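PDB 3BJQ: phage-related protein from Bordetella bronchiseptica RB50, which is of unproven function but probably serves as a major capsid protein whose copies assemble into the shell of a phage head. Local coordinates for residues 28-33 and 239-244; 182-187 and 226-231; 208-213 and 220-225; 135-140 and 244-249; 163-168 and 304-309. One frame throughout, in Å; residues are numbered along the deposited sequence.

How the contacts relate
Contacts 1 and 4 are buried, contact 2 lies at the surface, and contacts 3 and 5 are partly buried. All five lie on or against one six-stranded mixed sheet. Strand 245-248 carries contact 4 and pairs with strand 305-309 of contact 5; contacts 2 and 3 share strand 221-230. Contacts 3 and 5 are helix-on-sheet packing, aliphatic in the first and a tyrosine ring against alanines in the second. Contacts 1 and 4 both use a tryptophan, one with an isoleucine over its face, the other with a tyrosine hydroxyl at its edge. Charge dominates only contact 2, where two arginines stack; Asp239 of contact 1 pairs with Arg184 there.

Contact 1 of 5, residues 28-33 and 239-244; sequences TLIGKK and DVWGPD
Trp241 sits in the type I beta turn that runs from Asp239 to Gly242, and its indole reaches out of the turn to Ile30 and Gly31, where the chain enters the short helix 31-34. The turn is closed by the backbone bond from Gly242 N to Asp239 O (3.1 Å). Ile30 supplies the face contact: its CD1 lies 4.2 Å from the centroid of the five-membered ring and 17° off the ring normal, a CH-pi geometry. CG1 of Ile30, rotated between the backbone N and the carbonyl carbon (chi1 60°), brings the methyl there and itself comes within 3.9 Å of Trp241 NE1. Gly31 meets the ring differently, with CA near the ring plane at the edge, 4.1 Å from Trp241 CZ2. Val240 CG1 lies over the opposite face, 4.0 Å above the plane and toward the rim, so each face has an aliphatic neighbour. In the fold, this turn and the overlapping type II' turn from Trp241 to Asp244 lead from strand 237-239 of the six-stranded sheet to strand 245-248, and Met181 of strand 179-183 packs against both Ile30 and Trp241. No hydrogen bond crosses the contact directly, yet both sides share an acceptor on the long helix 105-131. The carboxylate of Glu124 takes the N-H of Trp241 NE1 and the backbone N-H groups of Ile30 and Gly31.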
# COMPACT_ATOMS: atom_id res chain seq x y z
N THR E 28 34.32 13.60 -11.67
CA THR E 28 35.69 14.08 -11.88
C THR E 28 35.86 15.58 -11.53
O THR E 28 36.99 16.08 -11.54
CB THR E 28 36.21 13.78 -13.30
OG1 THR E 28 35.61 14.67 -14.25
CG2 THR E 28 35.98 12.32 -13.66
N LEU E 29 34.74 16.27 -11.26
CA LEU E 29 34.81 17.66 -10.80
C LEU E 29 34.90 17.62 -9.27
O LEU E 29 34.15 16.90 -8.63
CB LEU E 29 33.61 18.47 -11.27
CG LEU E 29 33.39 18.53 -12.78
CD1 LEU E 29 32.24 19.45 -13.07
CD2 LEU E 29 34.60 19.00 -13.52
N ILE E 30 35.82 18.39 -8.70
CA ILE E 30 36.12 18.28 -7.27
C ILE E 30 35.82 19.55 -6.47
O ILE E 30 36.03 19.57 -5.26
CB ILE E 30 37.58 17.80 -7.05
CG1 ILE E 30 38.58 18.79 -7.68
CG2 ILE E 30 37.77 16.39 -7.65
CD1 ILE E 30 39.92 18.83 -7.02
N GLY E 31 35.28 20.59 -7.11
CA GLY E 31 34.98 21.86 -6.43
C GLY E 31 34.13 21.73 -5.19
O GLY E 31 34.40 22.35 -4.16
N LYS E 32 33.12 20.88 -5.26
CA LYS E 32 32.23 20.63 -4.11
C LYS E 32 32.91 19.86 -2.99
O LYS E 32 32.38 19.76 -1.88
CB LYS E 32 30.97 19.90 -4.58
CG LYS E 32 30.19 20.68 -5.61
CD LYS E 32 29.01 19.92 -6.21
CE LYS E 32 28.05 20.90 -6.90
NZ LYS E 32 26.81 20.27 -7.47
N LYS E 33 34.11 19.33 -3.25
CA LYS E 33 34.88 18.64 -2.20
C LYS E 33 35.63 19.65 -1.33
O LYS E 33 36.06 19.31 -0.23
CB LYS E 33 35.87 17.66 -2.82
CG LYS E 33 35.22 16.44 -3.50
CD LYS E 33 34.72 15.45 -2.49
CE LYS E 33 33.99 14.31 -3.17
NZ LYS E 33 34.19 12.99 -2.46
N ASP E 239 44.62 23.85 -17.37
CA ASP E 239 44.16 23.11 -16.19
C ASP E 239 43.48 24.06 -15.22
O ASP E 239 44.10 25.03 -14.78
CB ASP E 239 45.34 22.44 -15.46
CG ASP E 239 46.05 21.39 -16.30
OD1 ASP E 239 45.51 20.96 -17.30
OD2 ASP E 239 47.17 20.98 -15.95
N VAL E 240 42.25 23.73 -14.83
CA VAL E 240 41.47 24.58 -13.93
C VAL E 240 42.20 24.70 -12.56
O VAL E 240 42.20 25.75 -11.93
CB VAL E 240 40.03 24.02 -13.78
CG1 VAL E 240 39.22 24.79 -12.73
CG2 VAL E 240 39.30 23.99 -15.13
N TRP E 241 42.82 23.61 -12.10
CA TRP E 241 43.47 23.59 -10.79
C TRP E 241 44.98 23.86 -10.89
O TRP E 241 45.74 23.62 -9.92
CB TRP E 241 43.16 22.26 -10.08
CG TRP E 241 41.73 22.15 -9.83
CD1 TRP E 241 40.82 21.56 -10.63
CD2 TRP E 241 41.00 22.70 -8.72
NE1 TRP E 241 39.57 21.72 -10.12
CE2 TRP E 241 39.64 22.40 -8.94
CE3 TRP E 241 41.37 23.42 -7.57
CZ2 TRP E 241 38.63 22.76 -8.03
CZ3 TRP E 241 40.37 23.78 -6.66
CH2 TRP E 241 39.02 23.46 -6.90
N GLY E 242 45.40 24.36 -12.05
CA GLY E 242 46.75 24.81 -12.29
C GLY E 242 47.79 23.77 -11.94
O GLY E 242 47.52 22.57 -12.05
N PRO E 243 48.99 24.23 -11.56
CA PRO E 243 50.05 23.32 -11.15
C PRO E 243 50.13 23.18 -9.62
O PRO E 243 51.15 22.76 -9.08
CB PRO E 243 51.30 24.02 -11.69
CG PRO E 243 50.98 25.47 -11.54
CD PRO E 243 49.47 25.62 -11.55
N ASP E 244 49.03 23.47 -8.94
CA ASP E 244 49.05 23.64 -7.49
C ASP E 244 48.67 22.42 -6.67
O ASP E 244 48.18 21.42 -7.17
CB ASP E 244 48.15 24.80 -7.10
CG ASP E 244 48.57 26.12 -7.73
OD1 ASP E 244 49.74 26.26 -8.17
OD2 ASP E 244 47.73 27.03 -7.74

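Contact 2 of 5, residues 182-187 and 226-231; sequences LSRKAL and TARVAT
The guanidinium groups of Arg184 and Arg228 lie face to face, their centres 4.1 Å apart and their planes at 26°. Arg228 NE stands over the middle of the Arg184 group, 3.9 Å above its plane, whereas Arg184 CZ is displaced toward the rim of the Arg228 group. The shortest approach is between Arg184 NH2 and Arg228 NH1, at 3.5 Å. Bends bring the two flat ends together: Arg184 runs extended until it turns at chi3 (74°), and Arg228 is bent at both chi2 and chi3. The backbones run close as well, with Arg184 CA only 5.3 Å from Thr226 CA. Arg184 opens helix 184-191, directly after Ser183 at the N-cap, whose OG accepts from Ala186 N at 3.2 Å; Arg228 belongs to strand 221-230. Strand 237-239 beside it provides the counter-charge, because Asp239 OD1 forms a salt bridge with Arg184 NH2 while its OD2 pairs with Lys185 NZ. The site also borders a neighbouring subunit, whose Gly174 packs on Arg228 and whose Glu176 makes a long, weak ion pair with Arg184 NH1. Stacking lets the two cations meet through their flat faces while NH2 of Arg184 still reaches Asp239 OD1, which lies out of the guanidinium plane on the Arg228 side. Asp239, and more weakly Glu176 of the neighbouring subunit, would offset part of the like charge.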
# COMPACT_ATOMS: atom_id res chain seq x y z
N LEU E 182 45.39 17.48 -5.17
CA LEU E 182 46.55 17.42 -6.05
C LEU E 182 46.08 17.76 -7.46
O LEU E 182 45.22 17.06 -8.00
CB LEU E 182 47.12 16.01 -6.11
CG LEU E 182 47.63 15.36 -4.83
CD1 LEU E 182 48.10 13.96 -5.12
CD2 LEU E 182 48.76 16.19 -4.27
N SER E 183 46.66 18.79 -8.07
CA SER E 183 46.38 19.04 -9.47
C SER E 183 46.97 17.89 -10.28
O SER E 183 47.89 17.23 -9.86
CB SER E 183 47.02 20.32 -9.93
OG SER E 183 48.44 20.27 -9.82
N ARG E 184 46.44 17.69 -11.47
CA ARG E 184 46.89 16.68 -12.41
C ARG E 184 48.42 16.69 -12.53
O ARG E 184 49.07 15.64 -12.43
CB ARG E 184 46.23 17.00 -13.76
CG ARG E 184 46.42 16.01 -14.86
CD ARG E 184 45.55 16.44 -16.06
NE ARG E 184 46.11 17.59 -16.75
CZ ARG E 184 46.73 17.55 -17.92
NH1 ARG E 184 46.87 16.40 -18.59
NH2 ARG E 184 47.21 18.66 -18.46
N LYS E 185 48.98 17.88 -12.73
CA LYS E 185 50.42 18.07 -12.83
C LYS E 185 51.18 17.69 -11.56
O LYS E 185 52.23 17.08 -11.64
CB LYS E 185 50.73 19.51 -13.18
CG LYS E 185 50.49 19.84 -14.63
CD LYS E 185 50.62 21.36 -14.86
CE LYS E 185 50.73 21.69 -16.35
NZ LYS E 185 49.79 20.89 -17.19
N ALA E 186 50.68 18.08 -10.40
CA ALA E 186 51.32 17.70 -9.15
C ALA E 186 51.23 16.19 -8.92
O ALA E 186 52.18 15.59 -8.41
CB ALA E 186 50.72 18.45 -7.97
N LEU E 187 50.11 15.57 -9.30
CA LEU E 187 50.01 14.10 -9.20
C LEU E 187 51.03 13.40 -10.11
O LEU E 187 51.66 12.43 -9.70
CB LEU E 187 48.60 13.60 -9.50
CG LEU E 187 48.39 12.08 -9.35
CD1 LEU E 187 48.74 11.57 -7.97
CD2 LEU E 187 46.95 11.68 -9.68
N THR E 226 41.48 17.56 -12.23
CA THR E 226 41.70 17.12 -13.61
C THR E 226 41.07 18.03 -14.68
O THR E 226 41.51 18.02 -15.83
CB THR E 226 41.20 15.68 -13.80
OG1 THR E 226 39.83 15.60 -13.40
CG2 THR E 226 42.03 14.67 -12.96
N ALA E 227 40.05 18.81 -14.31
CA ALA E 227 39.27 19.59 -15.29
C ALA E 227 40.18 20.53 -16.05
O ALA E 227 41.14 21.05 -15.51
CB ALA E 227 38.11 20.36 -14.62
N ARG E 228 39.85 20.71 -17.32
CA ARG E 228 40.55 21.61 -18.21
C ARG E 228 39.55 22.49 -18.90
O ARG E 228 38.38 22.14 -19.00
CB ARG E 228 41.35 20.82 -19.24
CG ARG E 228 42.36 19.88 -18.61
CD ARG E 228 43.64 19.82 -19.37
NE ARG E 228 43.69 18.73 -20.31
CZ ARG E 228 44.60 18.61 -21.27
NH1 ARG E 228 45.53 19.54 -21.46
NH2 ARG E 228 44.57 17.55 -22.08
N VAL E 229 40.04 23.64 -19.35
CA VAL E 229 39.22 24.58 -20.09
C VAL E 229 40.01 25.08 -21.26
O VAL E 229 41.24 25.15 -21.20
CB VAL E 229 38.74 25.79 -19.25
CG1 VAL E 229 37.55 25.39 -18.37
CG2 VAL E 229 39.87 26.36 -18.44
N ALA E 230 39.30 25.39 -22.34
CA ALA E 230 39.91 25.89 -23.55
C ALA E 230 40.53 27.24 -23.23
O ALA E 230 39.92 28.06 -22.54
CB ALA E 230 38.87 26.03 -24.67
N THR E 231 41.77 27.44 -23.68
CA THR E 231 42.46 28.71 -23.52
C THR E 231 42.61 29.38 -24.89
O THR E 231 42.92 30.57 -24.99
CB THR E 231 43.85 28.54 -22.81
OG1 THR E 231 44.60 27.47 -23.39
CG2 THR E 231 43.67 28.25 -21.33

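Contact 3 of 5, residues 208-213 and 220-225; sequences ITIDML and EEIVVG
Ile222 of strand 221-230 packs under the first turn of helix 210-217 and meets both Leu213 and Ile210. The tight part lies at its delta carbon: Ile222 CD1 presses on Leu213 CB at 3.5 Å, closer than usual for two carbons, and is 3.7 Å from Ile210 O. The extended chi2 of Ile222 (-175°) carries CD1 out to the helix surface. Ile210 brings both its arms: CD1 to Ile222 CG2 at 3.6 Å and CG2 to Ile222 CB at 3.7 Å. Toward Val224 the packing is looser, for Ile210 CD1 meets Val224 CG2 at 3.9 Å as a single methyl-to-methyl touch. Leu182 of the neighbouring strand 179-183 touches Ile210, Leu213 and Ile222 as well. The outer helix face is different in kind: Asp211 is exposed, and the CB of selenomethionine Met212 points away from the strand, its side chain packing on Glu206 of another subunit. Ahead of the helix, Thr209 is the N-cap, its OG1 accepting from Met212 N in a weak bond of 3.4 Å. Strands 179-183 and 221-230 are parallel neighbours joined through helices 184-191, 194-199 and 210-217. The arrangement is therefore an elaborated beta-alpha-beta crossover, of which this contact is the closing step, the last of three connecting helices laid on the returning strand.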
# COMPACT_ATOMS: atom_id res chain seq x y z
N ILE E 208 53.71 5.63 -7.76
CA ILE E 208 52.90 6.11 -6.64
C ILE E 208 51.43 6.35 -7.02
O ILE E 208 51.14 7.01 -8.03
CB ILE E 208 53.45 7.45 -6.06
CG1 ILE E 208 54.94 7.34 -5.69
CG2 ILE E 208 52.62 7.90 -4.88
CD1 ILE E 208 55.29 6.32 -4.65
N THR E 209 50.53 5.88 -6.17
CA THR E 209 49.11 6.02 -6.35
C THR E 209 48.47 6.83 -5.22
O THR E 209 49.04 6.91 -4.13
CB THR E 209 48.44 4.65 -6.36
OG1 THR E 209 48.61 4.04 -5.07
CG2 THR E 209 49.03 3.74 -7.48
N ILE E 210 47.25 7.35 -5.47
CA ILE E 210 46.48 8.13 -4.50
C ILE E 210 46.34 7.40 -3.18
O ILE E 210 46.56 7.97 -2.13
CB ILE E 210 45.07 8.46 -5.06
CG1 ILE E 210 45.20 9.41 -6.24
CG2 ILE E 210 44.18 9.10 -4.03
CD1 ILE E 210 46.03 10.64 -5.91
N ASP E 211 45.96 6.13 -3.24
CA ASP E 211 45.78 5.35 -2.01
C ASP E 211 47.07 5.26 -1.19
O ASP E 211 47.04 5.32 0.04
CB ASP E 211 45.25 3.96 -2.34
CG ASP E 211 43.74 3.93 -2.46
OD1 ASP E 211 43.12 4.95 -2.88
OD2 ASP E 211 43.16 2.88 -2.13
N MSE E 212 48.20 5.12 -1.88
CA MSE E 212 49.51 5.11 -1.20
C MSE E 212 49.78 6.45 -0.54
O MSE E 212 50.25 6.48 0.58
CB MSE E 212 50.69 4.81 -2.14
CG MSE E 212 50.73 3.39 -2.69
SE MSE E 212 52.27 3.12 -3.85
CE MSE E 212 51.42 1.98 -5.06
N LEU E 213 49.49 7.54 -1.26
CA LEU E 213 49.69 8.88 -0.73
C LEU E 213 48.79 9.18 0.47
O LEU E 213 49.20 9.88 1.38
CB LEU E 213 49.47 9.95 -1.81
CG LEU E 213 50.53 10.02 -2.91
CD1 LEU E 213 50.20 11.14 -3.86
CD2 LEU E 213 51.90 10.20 -2.30
N GLU E 220 42.60 11.97 5.09
CA GLU E 220 41.37 11.24 4.84
C GLU E 220 41.04 11.04 3.36
O GLU E 220 40.70 9.94 2.95
CB GLU E 220 40.21 11.99 5.49
CG GLU E 220 38.90 11.25 5.49
CD GLU E 220 37.84 12.01 6.27
OE1 GLU E 220 37.73 11.75 7.49
OE2 GLU E 220 37.18 12.89 5.68
N GLU E 221 41.12 12.10 2.58
CA GLU E 221 40.72 12.02 1.20
C GLU E 221 41.62 12.88 0.33
O GLU E 221 41.93 14.01 0.69
CB GLU E 221 39.27 12.49 1.09
CG GLU E 221 38.69 12.37 -0.32
CD GLU E 221 37.17 12.47 -0.33
OE1 GLU E 221 36.59 12.86 0.71
OE2 GLU E 221 36.58 12.17 -1.39
N ILE E 222 42.05 12.31 -0.79
CA ILE E 222 42.84 13.03 -1.79
C ILE E 222 41.94 13.17 -3.00
O ILE E 222 41.39 12.17 -3.45
CB ILE E 222 44.14 12.26 -2.17
CG1 ILE E 222 45.07 12.16 -0.96
CG2 ILE E 222 44.87 12.95 -3.39
CD1 ILE E 222 46.44 11.52 -1.25
N VAL E 223 41.78 14.39 -3.49
CA VAL E 223 41.00 14.65 -4.70
C VAL E 223 41.95 15.21 -5.76
O VAL E 223 42.89 15.93 -5.42
CB VAL E 223 39.77 15.55 -4.41
CG1 VAL E 223 38.86 14.87 -3.38
CG2 VAL E 223 40.17 16.93 -3.94
N VAL E 224 41.75 14.82 -7.02
CA VAL E 224 42.62 15.24 -8.10
C VAL E 224 41.92 16.25 -9.01
O VAL E 224 40.84 15.98 -9.52
CB VAL E 224 43.07 14.05 -8.96
CG1 VAL E 224 44.09 14.53 -10.00
CG2 VAL E 224 43.66 12.93 -8.06
N GLY E 225 42.59 17.39 -9.22
CA GLY E 225 42.07 18.45 -10.08
C GLY E 225 42.41 18.21 -11.51
O GLY E 225 43.46 18.63 -11.97

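Contact 4 of 5, residues 135-140 and 244-249; sequences AKYNAD and DVWLGY
Tyr137 OH is gripped from two directions: it is hydrogen-bonded to the backbone O of Ala131, at the end of the long helix 105-131, and it accepts a weak bond from Trp246. In the latter, Trp246 NE1 lies 3.1 Å from Tyr137 OH, but the N-H...O angle of 130° is well short of straight. The hydroxyl sits in the plane of the indole, at its edge, and is also 3.5 Å from Trp246 CD1. The two side chains cross at about a right angle, and ring-to-ring contact is slight, Tyr137 CZ being 4.2 Å from Trp246 NE1. With CG anti to the backbone N (chi1 173°), the indole of Trp246 lies forward along its strand, toward Gly248, whose N stands 3.5 Å above one face, toward the rim. Phe263 meets the indole edge to face and also touches Tyr137. The buried hydroxyl is held by Ala131 O, and the indole N-H has at least this weak partner. Leu247, next along the strand, packs instead on helix 158-173, in keeping with the alternation of side chains along a strand. The contact thus ties the loop from helix 105-131 toward strand 142-144 onto one face of a mixed alpha/beta sheet.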
# COMPACT_ATOMS: atom_id res chain seq x y z
N ALA E 135 46.37 35.50 -2.44
CA ALA E 135 45.98 36.71 -1.73
C ALA E 135 44.98 36.43 -0.59
O ALA E 135 44.81 37.25 0.30
CB ALA E 135 45.38 37.71 -2.69
N LYS E 136 44.34 35.27 -0.60
CA LYS E 136 43.33 34.95 0.41
C LYS E 136 43.95 34.28 1.62
O LYS E 136 43.26 33.99 2.58
CB LYS E 136 42.28 34.00 -0.16
CG LYS E 136 41.81 34.38 -1.57
CD LYS E 136 40.72 35.39 -1.55
CE LYS E 136 39.36 34.75 -1.66
NZ LYS E 136 38.35 35.84 -1.46
N TYR E 137 45.25 34.03 1.58
CA TYR E 137 45.91 33.32 2.67
C TYR E 137 46.93 34.21 3.34
O TYR E 137 47.52 35.07 2.70
CB TYR E 137 46.61 32.09 2.10
CG TYR E 137 45.66 31.12 1.46
CD1 TYR E 137 45.02 30.14 2.21
CD2 TYR E 137 45.36 31.22 0.10
CE1 TYR E 137 44.14 29.26 1.64
CE2 TYR E 137 44.47 30.33 -0.49
CZ TYR E 137 43.87 29.36 0.29
OH TYR E 137 42.99 28.46 -0.27
N ASN E 138 47.14 33.98 4.64
CA ASN E 138 48.23 34.64 5.35
C ASN E 138 49.52 33.85 5.06
O ASN E 138 49.44 32.73 4.58
CB ASN E 138 47.89 34.84 6.84
CG ASN E 138 48.03 33.60 7.68
OD1 ASN E 138 48.73 32.66 7.31
ND2 ASN E 138 47.38 33.60 8.84
N ALA E 139 50.68 34.45 5.32
CA ALA E 139 51.98 33.89 4.94
C ALA E 139 52.26 32.53 5.55
O ALA E 139 52.97 31.74 4.94
CB ALA E 139 53.12 34.89 5.31
N ASP E 140 51.71 32.24 6.73
CA ASP E 140 51.88 30.92 7.35
C ASP E 140 51.00 29.83 6.72
O ASP E 140 51.14 28.65 7.05
CB ASP E 140 51.57 30.98 8.86
CG ASP E 140 52.59 31.81 9.65
OD1 ASP E 140 53.44 32.51 9.05
OD2 ASP E 140 52.52 31.76 10.90
N ASP E 244 49.03 23.47 -8.94
CA ASP E 244 49.05 23.64 -7.49
C ASP E 244 48.67 22.42 -6.67
O ASP E 244 48.18 21.42 -7.17
CB ASP E 244 48.15 24.80 -7.10
CG ASP E 244 48.57 26.12 -7.73
OD1 ASP E 244 49.74 26.26 -8.17
OD2 ASP E 244 47.73 27.03 -7.74
N VAL E 245 48.94 22.54 -5.37
CA VAL E 245 48.50 21.57 -4.36
C VAL E 245 47.83 22.38 -3.27
O VAL E 245 48.25 23.50 -3.01
CB VAL E 245 49.68 20.77 -3.83
CG1 VAL E 245 49.26 19.89 -2.65
CG2 VAL E 245 50.27 19.95 -4.98
N TRP E 246 46.76 21.84 -2.69
CA TRP E 246 46.02 22.54 -1.65
C TRP E 246 45.63 21.53 -0.57
O TRP E 246 45.39 20.38 -0.88
CB TRP E 246 44.80 23.20 -2.26
CG TRP E 246 43.84 23.82 -1.28
CD1 TRP E 246 43.79 25.14 -0.90
CD2 TRP E 246 42.77 23.16 -0.58
NE1 TRP E 246 42.78 25.33 -0.01
CE2 TRP E 246 42.13 24.14 0.21
CE3 TRP E 246 42.30 21.84 -0.54
CZ2 TRP E 246 41.04 23.84 1.04
CZ3 TRP E 246 41.22 21.54 0.29
CH2 TRP E 246 40.59 22.55 1.06
N LEU E 247 45.59 21.96 0.68
CA LEU E 247 45.13 21.14 1.80
C LEU E 247 44.12 21.90 2.61
O LEU E 247 44.27 23.08 2.80
CB LEU E 247 46.26 20.85 2.77
CG LEU E 247 47.16 19.64 2.61
CD1 LEU E 247 48.31 19.93 1.63
CD2 LEU E 247 47.67 19.33 4.00
N GLY E 248 43.14 21.21 3.18
CA GLY E 248 42.17 21.90 4.01
C GLY E 248 41.39 20.98 4.90
O GLY E 248 41.36 19.77 4.70
N TYR E 249 40.80 21.59 5.92
CA TYR E 249 39.76 20.95 6.71
C TYR E 249 38.45 21.40 6.09
O TYR E 249 38.12 22.59 6.09
CB TYR E 249 39.79 21.32 8.20
CG TYR E 249 38.56 20.80 8.88
CD1 TYR E 249 38.45 19.47 9.20
CD2 TYR E 249 37.47 21.63 9.14
CE1 TYR E 249 37.30 18.96 9.79
CE2 TYR E 249 36.31 21.13 9.72
CZ TYR E 249 36.23 19.80 10.06
OH TYR E 249 35.09 19.29 10.65

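Contact 5 of 5, residues 163-168 and 304-309; sequences ETAKEA and AGYLIE
Ala165 lies squarely over the ring of Tyr306, its CA 3.6 Å from the ring centroid and 3° off the normal, a CH-pi contact made by the helix backbone itself. The methyl leans to one side of the same face, where Ala165 CB is 3.3 Å from Tyr306 CD1. One turn further along, Ala168 CB comes to Tyr306 CD2 at 3.8 Å from an oblique direction. Thr164 adds its CG2, 3.8 Å from Tyr306 OH at the outer end of the ring. A chi1 of -170° swings the tyrosine ring opposite its own amide nitrogen and out to the helix, while Ile308 CG1, from the same strand, stands in the ring plane at the edge. Val143 of strand 142-144 and Ile169 of the helix complete the surroundings of the ring; further out, Leu247 of strand 245-248 packs on Ala165. On a side of the helix turned away from the strand, Lys166 NZ forms a salt bridge with Glu163 OE1 (2.8 Å), meeting that oxygen on its syn side, and also bonds to Trp217 O. The axes of helix 163-168 and strand 305-309 approach to 8.3 Å and run nearly antiparallel, at 155°. Small residues on the helix permit this close, flat seating of an aromatic ring in an alpha/beta layer, consistent with the HK97-like fold of phage coat proteins.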
# COMPACT_ATOMS: atom_id res chain seq x y z
N GLU E 163 53.50 17.79 5.17
CA GLU E 163 53.50 17.77 6.65
C GLU E 163 53.52 19.19 7.23
O GLU E 163 52.88 19.46 8.25
CB GLU E 163 54.65 16.97 7.25
CG GLU E 163 54.61 15.44 6.98
CD GLU E 163 53.33 14.75 7.45
OE1 GLU E 163 52.57 15.33 8.27
OE2 GLU E 163 53.09 13.60 7.00
N THR E 164 54.24 20.10 6.57
CA THR E 164 54.25 21.51 6.98
C THR E 164 52.84 22.12 6.85
O THR E 164 52.42 22.90 7.70
CB THR E 164 55.26 22.32 6.15
OG1 THR E 164 56.58 21.86 6.44
CG2 THR E 164 55.19 23.81 6.44
N ALA E 165 52.13 21.74 5.80
CA ALA E 165 50.74 22.20 5.57
C ALA E 165 49.80 21.65 6.64
O ALA E 165 48.97 22.37 7.21
CB ALA E 165 50.27 21.78 4.18
N LYS E 166 49.94 20.37 6.93
CA LYS E 166 49.11 19.73 7.93
C LYS E 166 49.28 20.41 9.29
O LYS E 166 48.30 20.70 9.97
CB LYS E 166 49.47 18.25 8.04
CG LYS E 166 48.99 17.42 6.85
CD LYS E 166 49.57 16.03 6.86
CE LYS E 166 49.17 15.20 8.08
NZ LYS E 166 50.12 14.05 8.29
N GLU E 167 50.52 20.65 9.68
CA GLU E 167 50.83 21.28 10.96
C GLU E 167 50.27 22.69 11.03
O GLU E 167 49.71 23.05 12.06
CB GLU E 167 52.35 21.31 11.22
CG GLU E 167 52.98 19.95 11.48
N ALA E 168 50.44 23.48 9.97
CA ALA E 168 49.95 24.86 9.96
C ALA E 168 48.46 24.91 10.27
O ALA E 168 48.03 25.69 11.11
CB ALA E 168 50.21 25.52 8.62
N ALA E 304 41.67 27.13 7.90
CA ALA E 304 41.45 25.71 7.66
C ALA E 304 41.99 25.28 6.28
O ALA E 304 41.79 24.14 5.89
CB ALA E 304 39.98 25.34 7.80
N GLY E 305 42.67 26.20 5.58
CA GLY E 305 43.23 25.95 4.26
C GLY E 305 44.71 26.29 4.17
O GLY E 305 45.26 27.05 4.98
N TYR E 306 45.36 25.70 3.17
CA TYR E 306 46.78 25.91 2.94
C TYR E 306 47.09 25.75 1.45
O TYR E 306 46.76 24.72 0.87
CB TYR E 306 47.57 24.91 3.78
CG TYR E 306 49.07 25.18 3.82
CD1 TYR E 306 49.90 24.77 2.78
CD2 TYR E 306 49.66 25.81 4.91
CE1 TYR E 306 51.25 25.00 2.81
CE2 TYR E 306 51.01 26.04 4.96
CZ TYR E 306 51.81 25.62 3.90
OH TYR E 306 53.16 25.84 3.92
N LEU E 307 47.73 26.74 0.85
CA LEU E 307 48.06 26.70 -0.57
C LEU E 307 49.56 26.49 -0.84
O LEU E 307 50.41 27.22 -0.32
CB LEU E 307 47.61 27.99 -1.21
CG LEU E 307 47.85 28.18 -2.71
CD1 LEU E 307 47.11 27.13 -3.56
CD2 LEU E 307 47.49 29.60 -3.05
N ILE E 308 49.86 25.49 -1.68
CA ILE E 308 51.23 25.21 -2.14
C ILE E 308 51.25 25.51 -3.64
O ILE E 308 50.91 24.65 -4.44
CB ILE E 308 51.61 23.73 -1.92
CG1 ILE E 308 51.56 23.37 -0.44
CG2 ILE E 308 53.02 23.43 -2.47
CD1 ILE E 308 51.75 21.88 -0.18
N GLU E 309 51.66 26.72 -4.01
CA GLU E 309 51.67 27.10 -5.42
C GLU E 309 52.83 26.49 -6.21
O GLU E 309 53.94 26.36 -5.70
CB GLU E 309 51.81 28.61 -5.59
CG GLU E 309 50.76 29.49 -5.01
CD GLU E 309 50.99 30.95 -5.41
OE1 GLU E 309 50.63 31.30 -6.56
OE2 GLU E 309 51.55 31.72 -4.59